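Local coordinates for ForH (PDB 6NKO), which is of unassigned activity but probably takes part in making the nucleoside antibiotic formycin A, being related to the PurH enzymes of purine biosynthesis, at residues A[25-30]-A[51-56]; A[87-92]-A[142-147]; A[109-114]-A[154-159]; A[120-125]-A[203-208]; A[127-132]-A[210-215]. One frame throughout, in Å; residues are numbered along the deposited sequence.

Three of the contacts build the parallel-sheet core and two hold an outlying arm. Contacts 2 and 3 lie closest together, their centres about 9 Å apart, and Gly91 O of contact 2 accepts probable hydrogen bonds from Arg111 NH1 and Ile112 N of contact 3. Contact 1 sits at the strand end where relatives of this fold bind phosphate, about 16 Å from contact 2 between centres, and touches it through Ala26 and Met145. Contacts 4 and 5 share helix 184-212, with centres about 11 Å apart; contact 4 reaches back to contact 1 where Tyr120 meets Ser28. Contacts 3 and 5 are farthest apart, about 38 Å between centres.

Contact 1: residues A[25-30]-A[51-56]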
# COMPACT_ATOMS: atom_id res chain seq x y z
N LEU A 25 2.77 3.47 -3.20
CA LEU A 25 2.69 2.28 -4.05
C LEU A 25 3.68 1.25 -3.52
O LEU A 25 4.89 1.39 -3.70
CB LEU A 25 2.99 2.64 -5.50
CG LEU A 25 1.83 3.01 -6.43
CD1 LEU A 25 0.79 3.88 -5.74
CD2 LEU A 25 2.36 3.71 -7.68
N ALA A 26 3.15 0.20 -2.87
CA ALA A 26 3.97 -0.86 -2.28
C ALA A 26 3.48 -2.21 -2.80
O ALA A 26 2.93 -3.02 -2.04
CB ALA A 26 3.93 -0.80 -0.75
N VAL A 27 3.68 -2.46 -4.09
CA VAL A 27 3.14 -3.65 -4.75
C VAL A 27 4.27 -4.59 -5.12
O VAL A 27 5.36 -4.15 -5.51
CB VAL A 27 2.30 -3.27 -5.99
CG1 VAL A 27 1.09 -2.45 -5.58
CG2 VAL A 27 3.14 -2.53 -7.01
N SER A 28 4.01 -5.89 -4.98
CA SER A 28 4.91 -6.92 -5.48
C SER A 28 4.47 -7.41 -6.86
O SER A 28 5.32 -7.69 -7.71
CB SER A 28 4.95 -8.10 -4.50
OG SER A 28 5.34 -7.67 -3.20
N ASP A 29 3.17 -7.51 -7.08
CA ASP A 29 2.60 -7.75 -8.40
C ASP A 29 2.54 -6.41 -9.13
O ASP A 29 1.74 -5.54 -8.77
CB ASP A 29 1.22 -8.39 -8.27
CG ASP A 29 0.54 -8.61 -9.61
OD1 ASP A 29 1.20 -8.48 -10.66
OD2 ASP A 29 -0.66 -8.94 -9.61
N LYS A 30 3.37 -6.24 -10.15
CA LYS A 30 3.52 -4.96 -10.82
C LYS A 30 2.50 -4.72 -11.93
O LYS A 30 2.58 -3.69 -12.61
CB LYS A 30 4.94 -4.83 -11.41
CG LYS A 30 6.02 -5.43 -10.54
CD LYS A 30 6.58 -4.42 -9.57
CE LYS A 30 7.22 -5.10 -8.38
NZ LYS A 30 8.25 -4.24 -7.75
N GLU A 51 10.67 -0.27 -2.64
CA GLU A 51 11.92 -0.50 -3.36
C GLU A 51 11.67 -1.03 -4.77
O GLU A 51 12.23 -0.51 -5.74
CB GLU A 51 12.82 -1.44 -2.54
CG GLU A 51 12.34 -2.88 -2.43
CD GLU A 51 11.29 -3.09 -1.34
OE1 GLU A 51 11.08 -2.17 -0.52
OE2 GLU A 51 10.66 -4.17 -1.33
N GLY A 52 10.82 -2.05 -4.91
CA GLY A 52 10.64 -2.67 -6.21
C GLY A 52 9.94 -1.76 -7.20
O GLY A 52 10.40 -1.55 -8.32
N THR A 53 8.79 -1.21 -6.79
CA THR A 53 8.03 -0.33 -7.67
C THR A 53 8.82 0.91 -8.06
O THR A 53 8.66 1.42 -9.18
CB THR A 53 6.72 0.08 -6.98
OG1 THR A 53 6.19 -1.03 -6.26
CG2 THR A 53 5.70 0.54 -8.01
N TYR A 54 9.68 1.40 -7.17
CA TYR A 54 10.39 2.65 -7.43
C TYR A 54 11.34 2.52 -8.62
O TYR A 54 11.31 3.34 -9.54
CB TYR A 54 11.16 3.08 -6.18
CG TYR A 54 12.02 4.31 -6.37
CD1 TYR A 54 11.46 5.58 -6.37
CD2 TYR A 54 13.39 4.20 -6.55
CE1 TYR A 54 12.24 6.71 -6.54
CE2 TYR A 54 14.18 5.32 -6.73
CZ TYR A 54 13.60 6.58 -6.73
OH TYR A 54 14.38 7.70 -6.90
N ARG A 55 12.19 1.48 -8.61
CA ARG A 55 13.17 1.33 -9.68
C ARG A 55 12.50 1.12 -11.02
O ARG A 55 12.98 1.62 -12.05
CB ARG A 55 14.11 0.17 -9.36
CG ARG A 55 15.31 0.07 -10.29
CD ARG A 55 16.39 1.09 -9.93
NE ARG A 55 16.18 2.37 -10.60
CZ ARG A 55 16.59 3.54 -10.12
NH1 ARG A 55 17.26 3.59 -8.97
NH2 ARG A 55 16.35 4.65 -10.79
N LEU A 56 11.38 0.40 -11.04
CA LEU A 56 10.66 0.17 -12.29
C LEU A 56 10.06 1.46 -12.83
O LEU A 56 10.14 1.75 -14.03
CB LEU A 56 9.58 -0.89 -12.09
CG LEU A 56 8.62 -1.10 -13.25
CD1 LEU A 56 9.22 -2.07 -14.26
CD2 LEU A 56 7.28 -1.61 -12.75
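Val27 and Thr53 meet where the chain leaves the C-terminal end of strand 22-26 and comes up against the first turns of helix 51-59, a junction of the Rossmann-like MGS-like fold. The tight side is here. The Thr53 side chain crosses that of Val27 at about a right angle, and its hydroxyl OG1 lies 3.5 Å from Val27 CG2. The same OG1 stands 3.3 Å from Val27 O. Thr53 CG2, which is anti to its own backbone N, turns toward the strand and comes within 4.2 Å of Leu25 CB. Ile33 of helix 33-42 packs against Leu25, Val27 and Thr53 alike, so this half of the contact is enclosed.

The other side is looser and partly open to solvent. Leu56 reaches across only with CD2, 4.2 Å from Lys30 CB. Lys30 bends at its second torsion (chi2 -90°), which swings the rest of its chain over the start of the helix. A lysine directed at a helix N-terminus, whose peptide N-H groups would carry partial positive charge, makes sense if an anion belongs between them. In MGS-like relatives this corner binds phosphate, and the Thr-Glu-Gly-Thr run of residues 50 to 53 resembles the Thr-Gly-Gly-Thr of PurH; a similar pocket is probable in this apo structure. Glu51, facing away, has its OE1 in a salt bridge with Lys82, while its OE2 remains 6.9 Å from Lys30 NZ.

Contact 2: residues A[87-92]-A[142-147]; sequences SVMGGI and GPAMLR
Met145 fills the space between helices 86-93 and 141-151, touching Val88, Met89 and Ile92 in turn. The two short axes run nearly alongside one another, 23° apart with a closest approach of 10.0 Å, and Met145 spans much of the interface. Met145 CB lies 3.8 Å from Ile92 CD1. One bond further, CG remains against that methyl and is also 3.9 Å from Met89 SD, the two methionines crossing at about a right angle. The sulfur SD of Met145 then reaches Val88 CG1 at 3.7 Å. A bend at the last torsion (chi3 -76°) turns CE toward the sheet, where it meets Ala26 CB, while Val24 and Val115 also pack on this side chain.

Met89 closes the more exposed flank. Its chain curls at both chi2 and chi3, bringing CE to 3.5 Å from Ala144 O and 4.0 Å from Ala144 CB.

No hydrogen bond crosses between the segments. They are held by van der Waals contact and the burial of apolar surface, through two flexible thioethers fitted among Val88, Ile92 and Ala144, a chemistry that depends on complementary shape and exclusion of water.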
# COMPACT_ATOMS: atom_id res chain seq x y z
N SER A 87 5.27 9.05 10.43
CA SER A 87 4.85 9.84 9.28
C SER A 87 4.01 9.02 8.30
O SER A 87 2.98 9.49 7.82
CB SER A 87 6.07 10.43 8.57
OG SER A 87 6.65 11.47 9.34
N VAL A 88 4.43 7.79 8.01
CA VAL A 88 3.69 6.97 7.05
C VAL A 88 2.43 6.41 7.69
O VAL A 88 1.32 6.56 7.16
CB VAL A 88 4.59 5.85 6.49
CG1 VAL A 88 3.74 4.85 5.71
CG2 VAL A 88 5.67 6.43 5.60
N MET A 89 2.57 5.74 8.84
CA MET A 89 1.41 5.13 9.48
C MET A 89 0.46 6.17 10.07
O MET A 89 -0.75 5.94 10.11
CB MET A 89 1.87 4.15 10.56
CG MET A 89 2.69 2.98 10.03
SD MET A 89 1.93 2.17 8.61
CE MET A 89 0.45 1.51 9.37
N GLY A 90 1.00 7.30 10.52
CA GLY A 90 0.13 8.38 10.96
C GLY A 90 -0.63 9.00 9.80
O GLY A 90 -1.80 9.37 9.95
N GLY A 91 0.01 9.12 8.64
CA GLY A 91 -0.67 9.65 7.47
C GLY A 91 -1.82 8.79 7.00
O GLY A 91 -2.69 9.27 6.27
N ILE A 92 -1.85 7.52 7.40
CA ILE A 92 -2.91 6.60 7.02
C ILE A 92 -3.98 6.50 8.09
O ILE A 92 -5.17 6.46 7.78
CB ILE A 92 -2.31 5.21 6.71
CG1 ILE A 92 -1.40 5.27 5.48
CG2 ILE A 92 -3.41 4.18 6.50
CD1 ILE A 92 -0.41 4.12 5.40
N GLY A 142 3.58 -3.77 4.63
CA GLY A 142 2.62 -3.59 3.56
C GLY A 142 1.19 -3.73 4.03
O GLY A 142 0.39 -2.79 3.96
N PRO A 143 0.82 -4.93 4.50
CA PRO A 143 -0.54 -5.12 5.02
C PRO A 143 -0.88 -4.19 6.17
O PRO A 143 -2.06 -3.88 6.37
CB PRO A 143 -0.56 -6.59 5.47
CG PRO A 143 0.83 -7.11 5.28
CD PRO A 143 1.53 -6.21 4.33
N ALA A 144 0.11 -3.72 6.94
CA ALA A 144 -0.18 -2.71 7.95
C ALA A 144 -0.70 -1.43 7.31
O ALA A 144 -1.65 -0.81 7.82
CB ALA A 144 1.06 -2.43 8.80
N MET A 145 -0.11 -1.03 6.18
CA MET A 145 -0.61 0.14 5.46
C MET A 145 -1.97 -0.13 4.83
O MET A 145 -2.85 0.73 4.84
CB MET A 145 0.39 0.58 4.39
CG MET A 145 1.74 1.04 4.91
SD MET A 145 2.68 1.92 3.65
CE MET A 145 3.23 0.55 2.63
N LEU A 146 -2.16 -1.34 4.28
CA LEU A 146 -3.40 -1.63 3.56
C LEU A 146 -4.57 -1.84 4.52
O LEU A 146 -5.67 -1.33 4.28
CB LEU A 146 -3.21 -2.86 2.67
CG LEU A 146 -4.47 -3.36 1.97
CD1 LEU A 146 -4.88 -2.39 0.88
CD2 LEU A 146 -4.27 -4.75 1.40
N ARG A 147 -4.35 -2.59 5.60
CA ARG A 147 -5.39 -2.75 6.61
C ARG A 147 -5.70 -1.43 7.29
O ARG A 147 -6.86 -1.17 7.65
CB ARG A 147 -4.98 -3.80 7.65
CG ARG A 147 -4.83 -5.21 7.09
CD ARG A 147 -4.22 -6.15 8.12
NE ARG A 147 -5.16 -6.46 9.19
CZ ARG A 147 -5.10 -5.96 10.42
NH1 ARG A 147 -4.13 -5.11 10.74
NH2 ARG A 147 -6.01 -6.30 11.33

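Contact 3: residues A[109-114]-A[154-159]; sequences IPRIDL and EHVIPL
Leu114 and Leu159 form the apolar centre, their CD1 methyls 3.6 Å apart. Leu114 CG stands anti to the backbone N (chi1 -171°), which lays the same CD1 beside Ile157 as well, 4.0 Å from Ile157 CB. Leu114 and Ile157 are a parallel bridge pair with side chains on one face of the sheet, and Leu190 of helix 184-212 packs on Leu159.

Next outward comes the backbone. Ile157 N donates a nearly straight bond to Asp113 O, 2.8 Å long with an angle of 167° at the hydrogen, and Val156 CA adds a C-H contact to the same oxygen. One residue back, Val156 CG1 presses against Ile112 O at 3.2 Å.

At the polar edge the Arg111 guanidinium meets His155, with NH2 3.6 Å from His155 CB. Its plane is only 9° from that of the imidazole, and CB is the atom that lies over its face. The guanidinium is fixed from elsewhere: NH1 by Gly91 O and NH2 by Ala94 O, with a long, weak ion pair to Glu96. Two waters lie between the loop residues Asp113 and His155, just before the bridge. One is 2.7 Å from Asp113 O and makes a weaker bond to His155 O; the other is 2.6 Å from Asp113 OD1 and also bound to His155 O. Asp113 OD2 takes the N-H of Leu22.

Strands 114-117 and 157-159, side by side and linked through helix 141-151, form a beta-alpha-beta crossover at one margin of the parallel sheet of a Rossmann-like fold.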
# COMPACT_ATOMS: atom_id res chain seq x y z
N ILE A 109 3.00 16.03 9.24
CA ILE A 109 2.68 14.74 8.65
C ILE A 109 1.58 14.95 7.61
O ILE A 109 0.44 15.27 7.97
CB ILE A 109 2.24 13.72 9.71
CG1 ILE A 109 3.34 13.52 10.75
CG2 ILE A 109 1.87 12.40 9.05
CD1 ILE A 109 2.92 12.71 11.95
N PRO A 110 1.87 14.79 6.32
CA PRO A 110 0.82 14.89 5.31
C PRO A 110 -0.06 13.65 5.31
O PRO A 110 0.33 12.56 5.74
CB PRO A 110 1.60 15.01 4.00
CG PRO A 110 2.87 14.28 4.27
CD PRO A 110 3.18 14.45 5.74
N ARG A 111 -1.28 13.83 4.82
CA ARG A 111 -2.21 12.72 4.68
C ARG A 111 -1.83 11.87 3.47
O ARG A 111 -1.45 12.39 2.42
CB ARG A 111 -3.64 13.24 4.53
CG ARG A 111 -4.59 12.28 3.83
CD ARG A 111 -4.96 11.11 4.73
NE ARG A 111 -5.97 11.47 5.72
CZ ARG A 111 -6.08 10.91 6.93
NH1 ARG A 111 -5.22 9.96 7.29
NH2 ARG A 111 -7.03 11.30 7.76
N ILE A 112 -1.90 10.56 3.64
CA ILE A 112 -1.73 9.61 2.54
C ILE A 112 -3.12 9.26 2.04
O ILE A 112 -3.92 8.64 2.75
CB ILE A 112 -0.95 8.36 2.98
CG1 ILE A 112 0.53 8.70 3.16
CG2 ILE A 112 -1.12 7.25 1.95
CD1 ILE A 112 1.30 7.71 4.01
N ASP A 113 -3.43 9.68 0.81
CA ASP A 113 -4.78 9.52 0.27
C ASP A 113 -5.01 8.18 -0.40
O ASP A 113 -6.17 7.79 -0.58
CB ASP A 113 -5.07 10.64 -0.73
CG ASP A 113 -4.73 12.01 -0.19
OD1 ASP A 113 -5.58 12.59 0.53
OD2 ASP A 113 -3.62 12.51 -0.46
N LEU A 114 -3.95 7.46 -0.76
CA LEU A 114 -4.11 6.20 -1.48
C LEU A 114 -2.98 5.25 -1.09
O LEU A 114 -1.81 5.65 -1.07
CB LEU A 114 -4.11 6.43 -2.99
CG LEU A 114 -4.46 5.23 -3.88
CD1 LEU A 114 -5.39 5.65 -5.01
CD2 LEU A 114 -3.21 4.56 -4.43
N GLU A 154 -12.66 6.22 4.60
CA GLU A 154 -13.21 7.53 4.27
C GLU A 154 -12.13 8.53 3.88
O GLU A 154 -12.43 9.50 3.17
CB GLU A 154 -14.02 8.08 5.45
CG GLU A 154 -15.39 7.43 5.63
CD GLU A 154 -15.88 7.51 7.06
OE1 GLU A 154 -16.64 8.44 7.38
OE2 GLU A 154 -15.50 6.63 7.86
N HIS A 155 -10.89 8.32 4.32
CA HIS A 155 -9.81 9.25 4.06
C HIS A 155 -8.62 8.63 3.33
O HIS A 155 -7.73 9.38 2.91
CB HIS A 155 -9.32 9.87 5.38
CG HIS A 155 -10.43 10.36 6.25
ND1 HIS A 155 -11.42 11.21 5.79
CD2 HIS A 155 -10.73 10.12 7.55
CE1 HIS A 155 -12.27 11.47 6.77
NE2 HIS A 155 -11.87 10.82 7.85
N VAL A 156 -8.58 7.31 3.17
CA VAL A 156 -7.53 6.64 2.40
C VAL A 156 -8.19 5.62 1.48
O VAL A 156 -9.05 4.85 1.92
CB VAL A 156 -6.50 5.94 3.31
CG1 VAL A 156 -5.21 5.68 2.53
CG2 VAL A 156 -6.21 6.76 4.56
N ILE A 157 -7.77 5.61 0.22
CA ILE A 157 -8.27 4.65 -0.76
C ILE A 157 -7.42 3.38 -0.64
O ILE A 157 -6.20 3.45 -0.84
CB ILE A 157 -8.23 5.21 -2.18
CG1 ILE A 157 -9.12 6.45 -2.28
CG2 ILE A 157 -8.68 4.15 -3.17
CD1 ILE A 157 -8.66 7.45 -3.32
N PRO A 158 -8.02 2.23 -0.33
CA PRO A 158 -7.23 1.00 -0.19
C PRO A 158 -7.30 0.12 -1.44
O PRO A 158 -8.34 -0.48 -1.72
CB PRO A 158 -7.88 0.30 1.01
CG PRO A 158 -9.30 0.91 1.11
CD PRO A 158 -9.42 2.01 0.07
N LEU A 159 -6.20 0.03 -2.19
CA LEU A 159 -6.17 -0.73 -3.43
C LEU A 159 -5.22 -1.92 -3.28
O LEU A 159 -4.13 -1.78 -2.72
CB LEU A 159 -5.73 0.14 -4.60
CG LEU A 159 -6.78 1.11 -5.15
CD1 LEU A 159 -6.12 2.23 -5.94
CD2 LEU A 159 -7.82 0.38 -6.01
O HOH W 1 -8.46 9.06 -0.07
O HOH W 2 -7.76 11.39 1.31

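Contact 4: residues A[120-125]-A[203-208]; sequences YLLPEP and ASVAEL
Leu122 and Leu208 carry most of the apolar packing, with Leu208 CD1 4.0 Å from Leu122 CB. The Leu122 chain, its CG anti to the carbonyl carbon, leans toward the helix and places CD1 3.8 Å from Val205 CG2, the two side chains crossing at about a right angle. Ser204 CB borders that same CD1 more loosely. On the other branch of Leu208, CD2 lies 4.0 Å from Pro125 CB, so CD1 faces Leu122 and Pro123 while CD2 serves Pro123 O and Pro125.

A second group of contacts joins aliphatic groups to the loop backbone. Leu208 CD2 sits 3.4 Å from Pro123 O and 3.7 Å from Pro125 N. Its chain gets there because CG lies beside the backbone N (chi1 -57°) and the second torsion is extended (chi2 -178°).

The third kind pairs a proline ring with an acidic side chain. Glu207, extended beyond CG, crosses Pro125 at a slant and brings its carboxylate carbon CD to 3.8 Å from Pro125 CG. This touch is van der Waals only, on the exposed rim; no hydrogen bond or salt bridge joins the two segments, and the helix keeps its own backbone bonds, such as Leu208 N to Ser204 O at 3.1 Å.

Residues 122-125, part of the connection between strand 114-117 and helix 141-151, thus run along the outer part of the long helix 184-212. Tyr201 also touches Leu122, Ala211 extends the helical surface beyond Pro125, and Phe134 of the same connection packs on both Pro123 and Leu208.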
# COMPACT_ATOMS: atom_id res chain seq x y z
N TYR A 120 3.78 -11.08 -3.09
CA TYR A 120 4.45 -12.03 -3.97
C TYR A 120 3.70 -13.36 -3.99
O TYR A 120 2.91 -13.68 -3.10
CB TYR A 120 5.89 -12.26 -3.52
CG TYR A 120 6.81 -11.10 -3.80
CD1 TYR A 120 7.15 -10.76 -5.10
CD2 TYR A 120 7.34 -10.34 -2.76
CE1 TYR A 120 8.00 -9.70 -5.37
CE2 TYR A 120 8.19 -9.28 -3.02
CZ TYR A 120 8.51 -8.96 -4.32
OH TYR A 120 9.35 -7.90 -4.58
N LEU A 121 3.95 -14.14 -5.04
CA LEU A 121 3.33 -15.45 -5.17
C LEU A 121 3.92 -16.41 -4.14
O LEU A 121 5.14 -16.49 -3.97
CB LEU A 121 3.54 -16.00 -6.58
CG LEU A 121 2.82 -15.27 -7.71
CD1 LEU A 121 3.31 -15.79 -9.06
CD2 LEU A 121 1.31 -15.43 -7.59
N LEU A 122 3.05 -17.15 -3.46
CA LEU A 122 3.59 -18.08 -2.48
C LEU A 122 3.58 -19.50 -3.03
O LEU A 122 2.70 -19.87 -3.82
CB LEU A 122 2.78 -18.04 -1.18
CG LEU A 122 2.76 -16.70 -0.44
CD1 LEU A 122 1.46 -16.56 0.34
CD2 LEU A 122 3.96 -16.56 0.48
N PRO A 123 4.55 -20.33 -2.63
CA PRO A 123 4.58 -21.72 -3.10
C PRO A 123 3.50 -22.58 -2.46
O PRO A 123 2.73 -22.10 -1.62
CB PRO A 123 5.98 -22.20 -2.70
CG PRO A 123 6.33 -21.36 -1.51
CD PRO A 123 5.71 -20.01 -1.77
N GLU A 124 3.43 -23.85 -2.86
CA GLU A 124 2.40 -24.74 -2.36
C GLU A 124 2.82 -25.39 -1.05
O GLU A 124 4.02 -25.56 -0.79
CB GLU A 124 2.09 -25.82 -3.39
CG GLU A 124 1.42 -25.31 -4.68
CD GLU A 124 0.26 -24.36 -4.43
OE1 GLU A 124 0.48 -23.18 -4.07
OE2 GLU A 124 -0.90 -24.79 -4.62
N PRO A 125 1.86 -25.75 -0.19
CA PRO A 125 2.19 -26.45 1.06
C PRO A 125 2.53 -27.91 0.80
O PRO A 125 1.65 -28.73 0.53
CB PRO A 125 0.90 -26.30 1.88
CG PRO A 125 -0.18 -26.15 0.86
CD PRO A 125 0.43 -25.41 -0.29
N ALA A 203 -3.96 -16.78 5.81
CA ALA A 203 -4.35 -18.18 5.91
C ALA A 203 -3.45 -19.06 5.06
O ALA A 203 -3.12 -20.19 5.45
CB ALA A 203 -5.82 -18.36 5.51
N SER A 204 -3.04 -18.57 3.89
CA SER A 204 -2.10 -19.32 3.05
C SER A 204 -0.73 -19.42 3.71
O SER A 204 -0.10 -20.48 3.68
CB SER A 204 -1.99 -18.67 1.68
OG SER A 204 -3.14 -18.92 0.90
N VAL A 205 -0.26 -18.33 4.32
CA VAL A 205 1.04 -18.35 4.99
C VAL A 205 1.01 -19.30 6.18
O VAL A 205 1.99 -20.01 6.45
CB VAL A 205 1.46 -16.93 5.39
CG1 VAL A 205 2.74 -16.97 6.22
CG2 VAL A 205 1.65 -16.06 4.15
N ALA A 206 -0.11 -19.32 6.92
CA ALA A 206 -0.24 -20.26 8.03
C ALA A 206 -0.16 -21.70 7.54
O ALA A 206 0.45 -22.56 8.20
CB ALA A 206 -1.56 -20.02 8.76
N GLU A 207 -0.77 -21.99 6.38
CA GLU A 207 -0.69 -23.33 5.82
C GLU A 207 0.75 -23.72 5.47
O GLU A 207 1.13 -24.89 5.60
CB GLU A 207 -1.57 -23.43 4.58
CG GLU A 207 -2.14 -24.81 4.33
CD GLU A 207 -2.96 -24.87 3.05
OE1 GLU A 207 -2.89 -23.91 2.25
OE2 GLU A 207 -3.67 -25.88 2.85
N LEU A 208 1.56 -22.75 5.04
CA LEU A 208 2.95 -23.05 4.73
C LEU A 208 3.75 -23.33 6.00
O LEU A 208 4.58 -24.24 6.02
CB LEU A 208 3.58 -21.89 3.94
CG LEU A 208 2.87 -21.53 2.63
CD1 LEU A 208 3.60 -20.41 1.90
CD2 LEU A 208 2.73 -22.75 1.73

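Contact 5: residues A[127-132]-A[210-215]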
# COMPACT_ATOMS: atom_id res chain seq x y z
N PRO A 127 4.80 -31.33 2.39
CA PRO A 127 5.38 -31.81 3.65
C PRO A 127 6.88 -31.59 3.70
O PRO A 127 7.59 -31.81 2.71
CB PRO A 127 5.03 -33.30 3.66
CG PRO A 127 3.83 -33.41 2.77
CD PRO A 127 4.02 -32.37 1.71
N GLY A 128 7.36 -31.14 4.85
CA GLY A 128 8.76 -30.80 5.00
C GLY A 128 9.16 -29.53 4.27
O GLY A 128 10.33 -29.38 3.90
N LEU A 129 8.22 -28.62 4.07
CA LEU A 129 8.48 -27.39 3.32
C LEU A 129 9.56 -26.56 4.00
O LEU A 129 9.45 -26.21 5.18
CB LEU A 129 7.19 -26.58 3.19
CG LEU A 129 7.27 -25.23 2.47
CD1 LEU A 129 7.66 -25.43 1.02
CD2 LEU A 129 5.94 -24.50 2.59
N ASP A 130 10.60 -26.24 3.25
CA ASP A 130 11.67 -25.37 3.75
C ASP A 130 11.14 -23.95 3.89
O ASP A 130 10.65 -23.39 2.91
CB ASP A 130 12.87 -25.42 2.81
CG ASP A 130 14.08 -24.68 3.36
OD1 ASP A 130 14.08 -24.33 4.55
OD2 ASP A 130 15.04 -24.46 2.59
N PRO A 131 11.20 -23.34 5.08
CA PRO A 131 10.69 -21.97 5.24
C PRO A 131 11.36 -20.95 4.34
O PRO A 131 10.77 -19.89 4.10
CB PRO A 131 10.96 -21.66 6.72
CG PRO A 131 10.97 -23.00 7.38
CD PRO A 131 11.55 -23.96 6.38
N ALA A 132 12.56 -21.23 3.82
CA ALA A 132 13.25 -20.27 2.97
C ALA A 132 12.49 -19.97 1.69
O ALA A 132 12.67 -18.90 1.10
CB ALA A 132 14.65 -20.77 2.63
N GLY A 210 2.47 -24.55 8.76
CA GLY A 210 2.02 -25.86 9.20
C GLY A 210 2.66 -26.99 8.41
O GLY A 210 3.09 -27.99 8.99
N ALA A 211 2.73 -26.85 7.09
CA ALA A 211 3.41 -27.84 6.26
C ALA A 211 4.91 -27.87 6.52
O ALA A 211 5.54 -28.90 6.28
CB ALA A 211 3.14 -27.56 4.78
N SER A 212 5.48 -26.77 7.01
CA SER A 212 6.89 -26.76 7.38
C SER A 212 7.18 -27.65 8.57
O SER A 212 8.32 -28.12 8.72
CB SER A 212 7.35 -25.33 7.68
OG SER A 212 7.76 -24.66 6.50
N GLY A 213 6.19 -27.91 9.42
CA GLY A 213 6.34 -28.73 10.60
C GLY A 213 6.16 -30.21 10.39
O GLY A 213 6.31 -30.98 11.35
N SER A 214 5.84 -30.65 9.18
CA SER A 214 5.72 -32.06 8.87
C SER A 214 7.06 -32.59 8.36
O SER A 214 8.06 -31.87 8.27
CB SER A 214 4.61 -32.29 7.85
OG SER A 214 3.36 -31.86 8.36
N ARG A 215 7.09 -33.88 8.03
CA ARG A 215 8.31 -34.51 7.55
C ARG A 215 8.24 -34.78 6.05
O ARG A 215 7.17 -35.05 5.51
CB ARG A 215 8.58 -35.81 8.30
CG ARG A 215 9.73 -35.73 9.29
CD ARG A 215 9.49 -34.66 10.35
NE ARG A 215 8.56 -35.11 11.38
CZ ARG A 215 8.87 -35.94 12.37
NH1 ARG A 215 7.95 -36.29 13.26
NH2 ARG A 215 10.10 -36.42 12.47
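A surface contact with a small set of hydrogen bonds to carbonyl oxygens joins Gly128 and Leu129 to Ala211 and Ser212; it is a loop-helix contact at the far end of an arm added to the Rossmann-like MGS-like fold, its centre about 29 Å from that of the chain. The loop between strand 114-117 and helix 141-151 passes the C-terminal part of helix 184-212 here and takes up one of its carbonyls. Ala211 O receives two successive loop N-H groups, both weakly: Gly128 N at 3.2 Å, strongly bent at 125°, and Leu129 N at 3.5 Å but straighter, 155°. Within the segment, Ser214 N adds a third weak donor, so three imperfect bonds share one oxygen. Gly128 has a positive phi, and its CA makes a C-H contact of 3.5 Å to Ser214 O.

Apolar cover is thin. Leu129 CB stays 4.5 Å from Ala211 CB, and Phe134 packs on both Leu129 and Ser212.

The Ser212 hydroxyl makes the shortest link. Its OG touches Pro131 CG at 3.7 Å, and Leu208 O is a weak alternative partner competing for its one proton. The bond itself goes to Leu129 O, with Ser212 OG 2.6 Å away and approaching from 40° above the carbonyl plane.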